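PDB 4LFU: regulatory protein SdiA from Escherichia coli, which senses acyl-homoserine lactone autoinducers made by other bacteria and acts as a DNA-binding transcriptional activator, raising expression of the ftsQAZ cell-division genes and of ydiV. Local coordinates for residues Pro85-Phe88 / His92-Trp95; Ser69-Gln72 / Phe76-Ile79; Glu184-Arg189 / Met202-Ser207; Ala164-Arg167 / Ile172-Thr175; Arg11-Arg16 / Glu31-Gln36. One frame throughout, in Å; residues are numbered along the deposited sequence.

Contact 1 (Pro85-Phe88 / His92-Trp95); sequences PENF and HLMW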
# COMPACT_ATOMS: atom_id res chain seq x y z
N PRO A 85 -11.10 -5.25 4.56
CA PRO A 85 -10.13 -5.86 3.63
C PRO A 85 -9.84 -7.37 3.86
O PRO A 85 -9.52 -8.08 2.91
CB PRO A 85 -8.87 -5.00 3.83
CG PRO A 85 -9.04 -4.37 5.14
CD PRO A 85 -10.50 -4.11 5.28
N GLU A 86 -9.98 -7.84 5.10
CA GLU A 86 -9.83 -9.26 5.43
C GLU A 86 -10.81 -10.17 4.68
O GLU A 86 -10.57 -11.37 4.56
CB GLU A 86 -9.95 -9.49 6.94
CG GLU A 86 -8.69 -9.09 7.75
CD GLU A 86 -9.00 -8.13 8.91
OE1 GLU A 86 -9.10 -8.61 10.08
OE2 GLU A 86 -9.17 -6.91 8.66
N ASN A 87 -11.90 -9.65 4.16
CA ASN A 87 -12.77 -10.58 3.43
C ASN A 87 -12.78 -10.45 1.89
O ASN A 87 -13.60 -11.03 1.19
CB ASN A 87 -14.14 -10.78 4.14
CG ASN A 87 -14.93 -9.54 4.22
OD1 ASN A 87 -15.07 -8.85 3.22
ND2 ASN A 87 -15.48 -9.23 5.41
N PHE A 88 -11.78 -9.73 1.38
CA PHE A 88 -11.54 -9.59 -0.05
C PHE A 88 -10.56 -10.66 -0.54
O PHE A 88 -9.69 -11.11 0.19
CB PHE A 88 -10.96 -8.20 -0.34
CG PHE A 88 -11.98 -7.10 -0.32
CD1 PHE A 88 -12.49 -6.61 0.88
CD2 PHE A 88 -12.43 -6.55 -1.50
CE1 PHE A 88 -13.43 -5.59 0.88
CE2 PHE A 88 -13.35 -5.53 -1.48
CZ PHE A 88 -13.86 -5.06 -0.29
N HIS A 92 -10.77 -8.01 -4.46
CA HIS A 92 -12.12 -8.17 -4.99
C HIS A 92 -13.09 -8.88 -4.04
O HIS A 92 -12.71 -9.79 -3.29
CB HIS A 92 -12.03 -8.93 -6.32
CG HIS A 92 -13.31 -8.94 -7.10
ND1 HIS A 92 -13.78 -7.82 -7.76
CD2 HIS A 92 -14.19 -9.93 -7.35
CE1 HIS A 92 -14.91 -8.12 -8.38
NE2 HIS A 92 -15.18 -9.40 -8.15
N LEU A 93 -14.34 -8.44 -4.06
CA LEU A 93 -15.39 -9.01 -3.23
C LEU A 93 -16.77 -8.96 -3.91
O LEU A 93 -17.40 -7.90 -4.02
CB LEU A 93 -15.44 -8.34 -1.86
CG LEU A 93 -16.52 -8.77 -0.84
CD1 LEU A 93 -16.42 -10.26 -0.46
CD2 LEU A 93 -16.43 -7.87 0.40
N MET A 94 -17.22 -10.11 -4.38
CA MET A 94 -18.58 -10.28 -4.90
C MET A 94 -19.46 -10.47 -3.67
O MET A 94 -19.14 -11.31 -2.84
CB MET A 94 -18.63 -11.50 -5.83
CG MET A 94 -20.01 -11.75 -6.48
SD MET A 94 -20.31 -10.56 -7.78
CE MET A 94 -22.02 -10.16 -7.48
N TRP A 95 -20.54 -9.70 -3.53
CA TRP A 95 -21.41 -9.83 -2.33
C TRP A 95 -22.18 -11.15 -2.32
O TRP A 95 -22.66 -11.61 -3.36
CB TRP A 95 -22.40 -8.67 -2.14
CG TRP A 95 -21.77 -7.30 -2.12
CD1 TRP A 95 -20.43 -6.99 -2.12
CD2 TRP A 95 -22.47 -6.04 -2.10
NE1 TRP A 95 -20.26 -5.63 -2.12
CE2 TRP A 95 -21.49 -5.02 -2.11
CE3 TRP A 95 -23.82 -5.68 -2.10
CZ2 TRP A 95 -21.81 -3.67 -2.09
CZ3 TRP A 95 -24.15 -4.32 -2.11
CH2 TRP A 95 -23.15 -3.34 -2.09
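Phe88 and Leu93 bring their backbones together with CA atoms 5.0 Å apart, where the chain turns through three intervening residues from a short 3-10 turn at 85-86 into strand 92-94. No backbone bond of the regular kind pairs these two pieces; a weak CA-H...O contact, Phe88 CA to His92 O at 3.5 Å with an angle of 123° at the hydrogen, marks their closest backbone approach. The main work is done by one aliphatic chain laid against one ring. Leu93 CB stands over a face of the Phe88 ring, 3.7 Å from the centroid and 22° off the ring normal, close enough for a CH-pi interaction. It is displaced toward one side of the ring, and CB is 3.5 Å from both Phe88 CD2 and CE2. The two side chains cross at about a right angle. In the leucine, CG anti to the backbone N (chi1 178°) lets CD2 follow CB over the same face toward the CE1-CZ side, 3.8 Å from Phe88 CE1, while CD1 turns off the ring to Asn87, 3.4 Å from its backbone O. Tyr122, on strand 117-124, meets the Phe88 ring edge-to-face, and Leu93 pairs through its backbone with Thr120 of the same strand. The arrangement illustrates how a strand at the edge of the antiparallel sheet of this chain can be covered by the loop that leads into it, here within the alpha-beta-alpha autoinducer-binding domain of a LuxR-type receptor.

Contact 2 (Ser69-Gln72 / Phe76-Ile79); sequences SYYQ and FLAI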
# COMPACT_ATOMS: atom_id res chain seq x y z
N SER A 69 -28.19 8.67 4.99
CA SER A 69 -28.59 9.25 6.27
C SER A 69 -29.01 8.16 7.26
O SER A 69 -28.70 8.25 8.46
CB SER A 69 -29.70 10.27 6.01
OG SER A 69 -30.12 10.88 7.20
N TYR A 70 -29.66 7.11 6.75
CA TYR A 70 -30.10 5.95 7.56
C TYR A 70 -28.95 5.06 7.99
O TYR A 70 -28.87 4.65 9.14
CB TYR A 70 -31.14 5.11 6.77
CG TYR A 70 -31.87 4.05 7.56
CD1 TYR A 70 -32.94 4.37 8.40
CD2 TYR A 70 -31.51 2.72 7.44
CE1 TYR A 70 -33.63 3.39 9.12
CE2 TYR A 70 -32.18 1.71 8.16
CZ TYR A 70 -33.24 2.05 9.00
OH TYR A 70 -33.88 1.03 9.71
N TYR A 71 -28.07 4.74 7.04
CA TYR A 71 -26.80 4.02 7.31
C TYR A 71 -25.95 4.70 8.40
O TYR A 71 -25.36 4.02 9.24
CB TYR A 71 -26.03 3.90 5.99
CG TYR A 71 -24.70 3.18 5.98
CD1 TYR A 71 -23.55 3.77 6.51
CD2 TYR A 71 -24.56 1.93 5.37
CE1 TYR A 71 -22.31 3.13 6.45
CE2 TYR A 71 -23.32 1.29 5.30
CZ TYR A 71 -22.22 1.90 5.85
OH TYR A 71 -21.02 1.29 5.81
N GLN A 72 -25.91 6.03 8.39
CA GLN A 72 -25.17 6.83 9.38
C GLN A 72 -25.80 6.83 10.76
O GLN A 72 -25.09 6.68 11.76
CB GLN A 72 -25.00 8.27 8.88
CG GLN A 72 -23.99 8.40 7.72
CD GLN A 72 -23.95 9.80 7.12
OE1 GLN A 72 -24.99 10.45 6.96
NE2 GLN A 72 -22.75 10.26 6.78
N PHE A 76 -24.16 1.66 10.81
CA PHE A 76 -23.89 0.47 10.02
C PHE A 76 -22.43 0.38 9.64
O PHE A 76 -22.00 -0.65 9.18
CB PHE A 76 -24.75 0.41 8.75
CG PHE A 76 -26.21 0.07 8.99
CD1 PHE A 76 -26.62 -0.61 10.13
CD2 PHE A 76 -27.17 0.41 8.04
CE1 PHE A 76 -27.98 -0.95 10.33
CE2 PHE A 76 -28.53 0.08 8.22
CZ PHE A 76 -28.92 -0.59 9.37
N LEU A 77 -21.68 1.46 9.82
CA LEU A 77 -20.25 1.48 9.45
C LEU A 77 -19.45 0.50 10.31
O LEU A 77 -18.57 -0.21 9.80
CB LEU A 77 -19.66 2.92 9.52
CG LEU A 77 -18.15 3.11 9.30
CD1 LEU A 77 -17.73 2.72 7.87
CD2 LEU A 77 -17.72 4.57 9.62
N ALA A 78 -19.81 0.44 11.59
CA ALA A 78 -19.24 -0.52 12.57
C ALA A 78 -19.37 -2.00 12.19
O ALA A 78 -18.50 -2.81 12.54
CB ALA A 78 -19.85 -0.30 13.97
N ILE A 79 -20.46 -2.36 11.50
CA ILE A 79 -20.70 -3.77 11.11
C ILE A 79 -20.52 -4.06 9.61
O ILE A 79 -20.62 -5.21 9.18
CB ILE A 79 -22.12 -4.23 11.57
CG1 ILE A 79 -23.24 -3.47 10.80
CG2 ILE A 79 -22.24 -4.08 13.07
CD1 ILE A 79 -24.68 -3.76 11.29
O HOH W 1 -22.59 4.30 9.90
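Tyr71 and Phe76 form an aromatic and backbone contact at the point where helix 65-73 gives way to the long loop leading to strand 92-94. The chain doubles back on the last part of its own helix, and the return is held first by a backbone bond: Phe76 N donates to Tyr71 O at 3.1 Å, with an angle of 161° at the hydrogen. The same carbonyl oxygen accepts a second bond, from water 1 at 2.9 Å, and that water in turn accepts the N-H of Leu77 at 3.0 Å. One oxygen thus ties down two successive residues of the loop. Above this link the side chains interlock. Phe76 CB sits over the centre of the Tyr71 ring, 3.8 Å from its centroid, in a CH-pi contact. Beyond CB, the phenyl ring turns its edge to the same tyrosine in an offset edge-to-face pair, with planes at 87° and centroids 6.0 Å apart. Its CE2 corner reaches Tyr70 CE2 at 4.0 Å. Both tyrosines hold CG anti to the backbone N; for Tyr71 (chi1 -179°) this extends the ring along the returning chain until its OH lies 3.7 Å from Leu77 CA. Asp80 fixes that hydroxyl with a hydrogen bond, and helix 104-112 covers Phe76 through Leu106 and Ala109. A tetraethylene glycol, probably from the crystallisation liquor, lies about 4 Å from the Tyr71 side chain, a position consistent with a wall of the autoinducer pocket of LuxR-type receptors.

Contact 3 (Glu184-Arg189 / Met202-Ser207); sequences EKEILR and MILSIS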
# COMPACT_ATOMS: atom_id res chain seq x y z
N GLU A 184 14.17 18.30 9.30
CA GLU A 184 13.06 17.88 10.16
C GLU A 184 12.78 16.38 10.01
O GLU A 184 12.75 15.67 11.00
CB GLU A 184 11.82 18.75 9.90
CG GLU A 184 11.98 20.15 10.46
CD GLU A 184 10.84 21.12 10.15
OE1 GLU A 184 10.75 22.13 10.88
OE2 GLU A 184 10.06 20.91 9.19
N LYS A 185 12.60 15.92 8.77
CA LYS A 185 12.41 14.49 8.44
C LYS A 185 13.54 13.59 8.98
O LYS A 185 13.27 12.52 9.55
CB LYS A 185 12.23 14.29 6.94
CG LYS A 185 10.93 14.85 6.39
CD LYS A 185 10.70 14.45 4.94
CE LYS A 185 10.48 15.68 4.06
NZ LYS A 185 9.33 15.57 3.07
N GLU A 186 14.78 14.04 8.82
CA GLU A 186 15.94 13.29 9.35
C GLU A 186 15.87 13.09 10.87
O GLU A 186 16.04 11.99 11.37
CB GLU A 186 17.25 13.96 8.93
CG GLU A 186 18.51 13.38 9.60
CD GLU A 186 19.79 14.02 9.08
OE1 GLU A 186 19.86 15.26 9.06
OE2 GLU A 186 20.71 13.28 8.65
N ILE A 187 15.65 14.17 11.61
CA ILE A 187 15.37 14.11 13.05
C ILE A 187 14.15 13.23 13.41
O ILE A 187 14.19 12.49 14.38
CB ILE A 187 15.27 15.54 13.67
CG1 ILE A 187 16.68 16.15 13.80
CG2 ILE A 187 14.55 15.52 15.07
CD1 ILE A 187 16.71 17.66 13.85
N LEU A 188 13.09 13.30 12.60
CA LEU A 188 11.90 12.49 12.81
C LEU A 188 12.21 11.00 12.73
O LEU A 188 11.80 10.24 13.59
CB LEU A 188 10.81 12.88 11.82
CG LEU A 188 9.41 12.72 12.41
CD1 LEU A 188 9.26 13.47 13.77
CD2 LEU A 188 8.41 13.18 11.37
N ARG A 189 12.96 10.61 11.71
CA ARG A 189 13.44 9.23 11.55
C ARG A 189 14.18 8.64 12.73
O ARG A 189 13.97 7.48 13.09
CB ARG A 189 14.28 9.08 10.28
CG ARG A 189 13.44 9.18 9.00
CD ARG A 189 14.23 8.67 7.78
NE ARG A 189 15.38 9.53 7.48
CZ ARG A 189 15.31 10.66 6.79
NH1 ARG A 189 14.15 11.09 6.29
NH2 ARG A 189 16.42 11.36 6.58
N MET A 202 24.18 13.76 19.27
CA MET A 202 25.45 13.07 19.00
C MET A 202 25.52 12.47 17.58
O MET A 202 26.51 12.66 16.87
CB MET A 202 25.72 11.99 20.05
CG MET A 202 25.88 12.50 21.48
SD MET A 202 27.18 13.77 21.73
CE MET A 202 28.65 12.96 21.07
N ILE A 203 24.46 11.77 17.17
CA ILE A 203 24.37 11.22 15.80
C ILE A 203 24.63 12.28 14.74
O ILE A 203 25.37 12.03 13.78
CB ILE A 203 22.96 10.60 15.50
CG1 ILE A 203 22.48 9.67 16.62
CG2 ILE A 203 22.92 9.97 14.07
CD1 ILE A 203 22.98 8.26 16.55
N LEU A 204 23.98 13.43 14.88
CA LEU A 204 24.03 14.50 13.86
C LEU A 204 25.07 15.60 14.14
O LEU A 204 25.22 16.51 13.33
CB LEU A 204 22.64 15.12 13.65
CG LEU A 204 21.48 14.18 13.30
CD1 LEU A 204 20.15 14.92 13.29
CD2 LEU A 204 21.72 13.47 11.97
N SER A 205 25.77 15.51 15.26
CA SER A 205 26.77 16.52 15.65
C SER A 205 26.18 17.94 15.74
O SER A 205 26.74 18.91 15.23
CB SER A 205 27.97 16.49 14.67
OG SER A 205 28.52 15.19 14.60
N ILE A 206 25.01 18.04 16.38
CA ILE A 206 24.35 19.32 16.67
C ILE A 206 24.00 19.34 18.17
O ILE A 206 24.23 18.38 18.87
CB ILE A 206 23.09 19.53 15.79
CG1 ILE A 206 22.21 18.26 15.81
CG2 ILE A 206 23.49 19.94 14.38
CD1 ILE A 206 20.86 18.39 15.13
N SER A 207 23.48 20.46 18.65
CA SER A 207 23.08 20.57 20.04
C SER A 207 21.64 20.04 20.26
O SER A 207 20.85 19.92 19.33
CB SER A 207 23.20 22.02 20.49
OG SER A 207 22.19 22.81 19.88
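Leu204 faces Glu186 and Ile187 across the first two helices of the LuxR-type DNA-binding domain, with segment 202-207 inside the predicted helix-turn-helix. The CB of Leu204 points at helix 182-192, and its CG stands anti to the carbonyl carbon (chi1 -55°), where the chain forks so that each methyl serves a different residue. CD1 packs on Ile187 CG1 at 3.7 Å, an ordinary apolar contact made obliquely. CD2 lies against the end of Glu186, the two side chains overlapping antiparallel as they reach from their own helices, and comes within 4.0 Å of Glu186 CG and 3.5 Å of both Glu186 CD and OE2. The acidic end therefore rests on a methyl, while the carboxylate satisfies its charge elsewhere, through a salt bridge from OE1 to Arg183. Ile206 adds a looser touch, its CD1 being 4.4 Å from Ile187 CD1. The other neighbours of Ile187 include His214 and Gln215, so this isoleucine lies where helices 182-192, 197-204 and 208-222 converge. Between Leu204 and Ile206 the backbone reverses at Ser205, whose positive phi makes it the C-prime residue of a Schellman motif. This brings Ile206 round to the same side as Leu204 before Ser207 takes the N-cap of helix 208-222. The motif is closed by Ile206 N to Ala201 O and by a weak bond from Ser205 N to Met202 O, 3.4 Å long.

Contact 4 (Ala164-Arg167 / Ile172-Thr175); sequences ALMR and IVMT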
# COMPACT_ATOMS: atom_id res chain seq x y z
N ALA A 164 -6.57 9.93 -9.69
CA ALA A 164 -7.06 11.23 -10.15
C ALA A 164 -7.43 12.14 -8.98
O ALA A 164 -6.98 13.28 -8.91
CB ALA A 164 -8.25 11.07 -11.09
N LEU A 165 -8.23 11.64 -8.05
CA LEU A 165 -8.63 12.46 -6.90
C LEU A 165 -7.46 12.86 -5.99
O LEU A 165 -7.52 13.89 -5.34
CB LEU A 165 -9.75 11.77 -6.08
CG LEU A 165 -11.11 11.61 -6.78
CD1 LEU A 165 -11.89 10.45 -6.19
CD2 LEU A 165 -11.91 12.89 -6.72
N MET A 166 -6.42 12.03 -5.93
CA MET A 166 -5.19 12.39 -5.21
C MET A 166 -4.45 13.51 -5.92
O MET A 166 -4.03 14.47 -5.27
CB MET A 166 -4.28 11.17 -5.02
CG MET A 166 -4.55 10.41 -3.72
SD MET A 166 -3.37 9.08 -3.42
CE MET A 166 -2.12 9.92 -2.45
N ARG A 167 -4.33 13.40 -7.25
CA ARG A 167 -3.75 14.44 -8.10
C ARG A 167 -4.49 15.78 -7.96
O ARG A 167 -3.86 16.82 -7.93
CB ARG A 167 -3.74 14.00 -9.57
CG ARG A 167 -3.54 15.14 -10.57
CD ARG A 167 -3.26 14.63 -11.99
NE ARG A 167 -4.39 13.92 -12.58
CZ ARG A 167 -5.50 14.51 -13.03
NH1 ARG A 167 -5.63 15.83 -12.95
NH2 ARG A 167 -6.47 13.79 -13.56
N ILE A 172 -11.51 13.71 -0.04
CA ILE A 172 -11.92 12.32 0.11
C ILE A 172 -10.70 11.42 0.35
O ILE A 172 -10.78 10.48 1.15
CB ILE A 172 -12.81 11.83 -1.08
CG1 ILE A 172 -13.66 10.63 -0.63
CG2 ILE A 172 -11.97 11.58 -2.36
CD1 ILE A 172 -14.39 9.88 -1.74
N VAL A 173 -9.58 11.74 -0.30
CA VAL A 173 -8.38 10.90 -0.26
C VAL A 173 -7.15 11.47 0.47
O VAL A 173 -6.23 10.72 0.79
CB VAL A 173 -7.92 10.47 -1.67
CG1 VAL A 173 -8.70 9.30 -2.15
CG2 VAL A 173 -8.01 11.62 -2.67
N MET A 174 -7.10 12.78 0.71
CA MET A 174 -5.90 13.41 1.29
C MET A 174 -5.78 13.30 2.82
O MET A 174 -6.74 13.55 3.56
CB MET A 174 -5.73 14.89 0.87
CG MET A 174 -5.60 15.17 -0.62
SD MET A 174 -4.55 14.11 -1.65
CE MET A 174 -2.89 14.57 -1.12
N THR A 175 -4.56 12.95 3.26
CA THR A 175 -4.21 12.85 4.68
C THR A 175 -3.63 14.20 5.13
O THR A 175 -3.35 15.03 4.27
CB THR A 175 -3.24 11.65 4.93
OG1 THR A 175 -2.19 11.66 3.95
CG2 THR A 175 -3.98 10.35 4.83
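The flat group that matters between Leu165-Met166 and Val173 is a peptide rather than a side chain: Val173 CG2 hangs over the plane of the Leu165-Met166 amide, 3.6 Å from Leu165 C and 3.5 Å from Leu165 O. This is the end of helix 147-167, where the autoinducer-binding domain hands over to the linker that runs on to the helix-turn-helix domain. The valine puts CG2 between its backbone N and carbonyl carbon (chi1 -82° for CG1), the branch that fits against the helix. There the methyl also meets side chains to both sides of the peptide, Leu165 CB and Met166 CG, each at 3.8 Å. Deeper in, Leu165 CD1 touches Ile172 CG2 at 4.0 Å, the two side chains meeting at a slant. Tyr27 of helix 23-36 lies against both of them, and Val46 of strand 41-47 backs Ile172 and Val173, so the linker is wedged between helix and sheet. Val173 O is held by a hydrogen bond from Asn127. Toward the outer side Met174 curls back through its last two torsions, which returns its sulfur to the helix: SD stands 3.7 Å from Met166 O and 4.2 Å from Met166 CG.

Contact 5 (Arg11-Arg16 / Glu31-Gln36); sequences RTMLLR and ELQAQQ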
# COMPACT_ATOMS: atom_id res chain seq x y z
N ARG A 11 -6.86 1.11 -22.28
CA ARG A 11 -6.14 2.23 -22.92
C ARG A 11 -6.97 3.54 -22.86
O ARG A 11 -6.46 4.59 -22.47
CB ARG A 11 -5.76 1.84 -24.37
CG ARG A 11 -4.39 2.29 -24.84
CD ARG A 11 -3.74 1.31 -25.89
NE ARG A 11 -4.69 0.76 -26.87
CZ ARG A 11 -4.90 -0.54 -27.10
NH1 ARG A 11 -4.21 -1.46 -26.43
NH2 ARG A 11 -5.80 -0.92 -28.01
N THR A 12 -8.24 3.44 -23.24
CA THR A 12 -9.19 4.56 -23.15
C THR A 12 -9.40 5.09 -21.72
O THR A 12 -9.46 6.30 -21.50
CB THR A 12 -10.58 4.16 -23.71
OG1 THR A 12 -10.41 3.38 -24.90
CG2 THR A 12 -11.43 5.40 -24.00
N MET A 13 -9.52 4.18 -20.75
CA MET A 13 -9.85 4.57 -19.38
C MET A 13 -8.71 5.31 -18.69
O MET A 13 -8.95 6.32 -18.02
CB MET A 13 -10.35 3.38 -18.55
CG MET A 13 -11.68 2.81 -19.03
SD MET A 13 -13.01 4.04 -19.26
CE MET A 13 -13.24 4.61 -17.57
N LEU A 14 -7.48 4.82 -18.86
CA LEU A 14 -6.29 5.51 -18.34
C LEU A 14 -6.23 6.93 -18.86
O LEU A 14 -5.99 7.87 -18.11
CB LEU A 14 -5.01 4.76 -18.73
CG LEU A 14 -4.89 3.39 -18.07
CD1 LEU A 14 -3.72 2.60 -18.63
CD2 LEU A 14 -4.78 3.55 -16.55
N LEU A 15 -6.48 7.09 -20.16
CA LEU A 15 -6.43 8.41 -20.76
C LEU A 15 -7.55 9.31 -20.23
O LEU A 15 -7.29 10.46 -19.88
CB LEU A 15 -6.43 8.32 -22.29
CG LEU A 15 -5.04 8.20 -22.92
CD1 LEU A 15 -5.08 7.60 -24.35
CD2 LEU A 15 -4.31 9.58 -22.91
N ARG A 16 -8.77 8.78 -20.15
CA ARG A 16 -9.90 9.53 -19.58
C ARG A 16 -9.66 10.02 -18.17
O ARG A 16 -9.95 11.15 -17.87
CB ARG A 16 -11.19 8.72 -19.63
CG ARG A 16 -12.12 9.10 -20.75
CD ARG A 16 -13.45 8.42 -20.59
NE ARG A 16 -13.86 7.80 -21.84
CZ ARG A 16 -14.75 6.83 -21.95
NH1 ARG A 16 -15.34 6.33 -20.86
NH2 ARG A 16 -15.05 6.33 -23.15
N GLU A 31 -19.97 6.69 -12.23
CA GLU A 31 -21.42 6.47 -12.42
C GLU A 31 -21.75 5.87 -13.79
O GLU A 31 -22.46 4.86 -13.88
CB GLU A 31 -22.22 7.75 -12.18
CG GLU A 31 -23.73 7.51 -12.27
CD GLU A 31 -24.57 8.72 -11.93
OE1 GLU A 31 -25.45 8.60 -11.05
OE2 GLU A 31 -24.34 9.81 -12.53
N LEU A 32 -21.20 6.46 -14.85
CA LEU A 32 -21.34 5.92 -16.22
C LEU A 32 -20.83 4.49 -16.38
O LEU A 32 -21.49 3.67 -17.02
CB LEU A 32 -20.66 6.85 -17.22
CG LEU A 32 -21.14 6.90 -18.68
CD1 LEU A 32 -20.09 6.32 -19.66
CD2 LEU A 32 -22.56 6.29 -18.90
N GLN A 33 -19.67 4.20 -15.80
CA GLN A 33 -19.06 2.85 -15.83
C GLN A 33 -19.89 1.83 -15.05
O GLN A 33 -20.04 0.70 -15.49
CB GLN A 33 -17.63 2.88 -15.26
CG GLN A 33 -16.60 3.54 -16.15
CD GLN A 33 -16.53 2.91 -17.52
OE1 GLN A 33 -16.56 1.68 -17.65
NE2 GLN A 33 -16.46 3.75 -18.56
N ALA A 34 -20.42 2.22 -13.90
CA ALA A 34 -21.33 1.36 -13.14
C ALA A 34 -22.52 0.96 -14.02
O ALA A 34 -22.89 -0.22 -14.10
CB ALA A 34 -21.81 2.08 -11.89
N GLN A 35 -23.10 1.97 -14.68
CA GLN A 35 -24.22 1.82 -15.60
C GLN A 35 -23.93 0.88 -16.78
O GLN A 35 -24.77 0.05 -17.12
CB GLN A 35 -24.70 3.20 -16.07
CG GLN A 35 -25.71 3.81 -15.08
CD GLN A 35 -25.80 5.34 -15.09
OE1 GLN A 35 -26.37 5.93 -14.17
NE2 GLN A 35 -25.23 5.98 -16.12
N GLN A 36 -22.74 0.99 -17.36
CA GLN A 36 -22.31 0.08 -18.42
C GLN A 36 -22.19 -1.37 -17.97
O GLN A 36 -22.49 -2.30 -18.74
CB GLN A 36 -21.00 0.54 -19.05
CG GLN A 36 -21.18 1.74 -19.97
CD GLN A 36 -19.89 2.16 -20.64
OE1 GLN A 36 -19.04 1.33 -20.98
NE2 GLN A 36 -19.74 3.46 -20.84
O HOH W 2 -16.19 3.41 -21.62
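Met13 and Gln33 mark the nearest approach of two helical backbones, with CA atoms 10.0 Å apart, a spacing that leaves the meeting entirely to side chains. Their side chains reach out to meet each other from the two helices. Met13, hooked over at its far end (chi2 -51°, chi3 -65°), lays its sulfur and methyl over one face of the Gln33 amide, with CE 3.5 Å from NE2 and 3.7 Å from CD. SD is likewise 3.5 Å from NE2. Helices 6-19 and 23-36 pack together with helix 147-167 in the helical layer of the autoinducer-binding domain, and Leu157 of that third helix touches both Met13 and Gln33. Beside the methionine, Arg16 brings its guanidinium obliquely to the amide, the planes 41° apart, with Gln33 NE2 at its edge and 3.6 Å from NH1. Both nitrogens are donors, and what joins them is acceptors: water 2 takes a hydrogen from Arg16 NH1 and another from Gln33 NE2, each at 3.1 Å. Glu29, one turn earlier on the second helix, does the same with OE2, forming a salt bridge to Arg16 and a hydrogen bond to Gln33. On another side of helix 6-19, Arg11 makes a salt bridge to Asp148 of the second subunit.

In the fold
Four of the five contacts belong to, or border on, the autoinducer-binding part of the chain. Contact 2 and then contact 1 mark the two ends of the connection from helix 65-73 to strand 92-94, their nearest atoms about 8 Å apart; contact 2 is the one beside the bound tetraethylene glycol. Contact 5 and the helical half of contact 4 belong to the same helical layer, the nearest atoms of the two contacts about 6 Å apart. Contact 3 stands apart in the DNA-binding domain, its centre about 45 Å from that of contact 2. Contact 4 lies where the chain leaves one domain for the other, with its centre about 31 Å from that of contact 3.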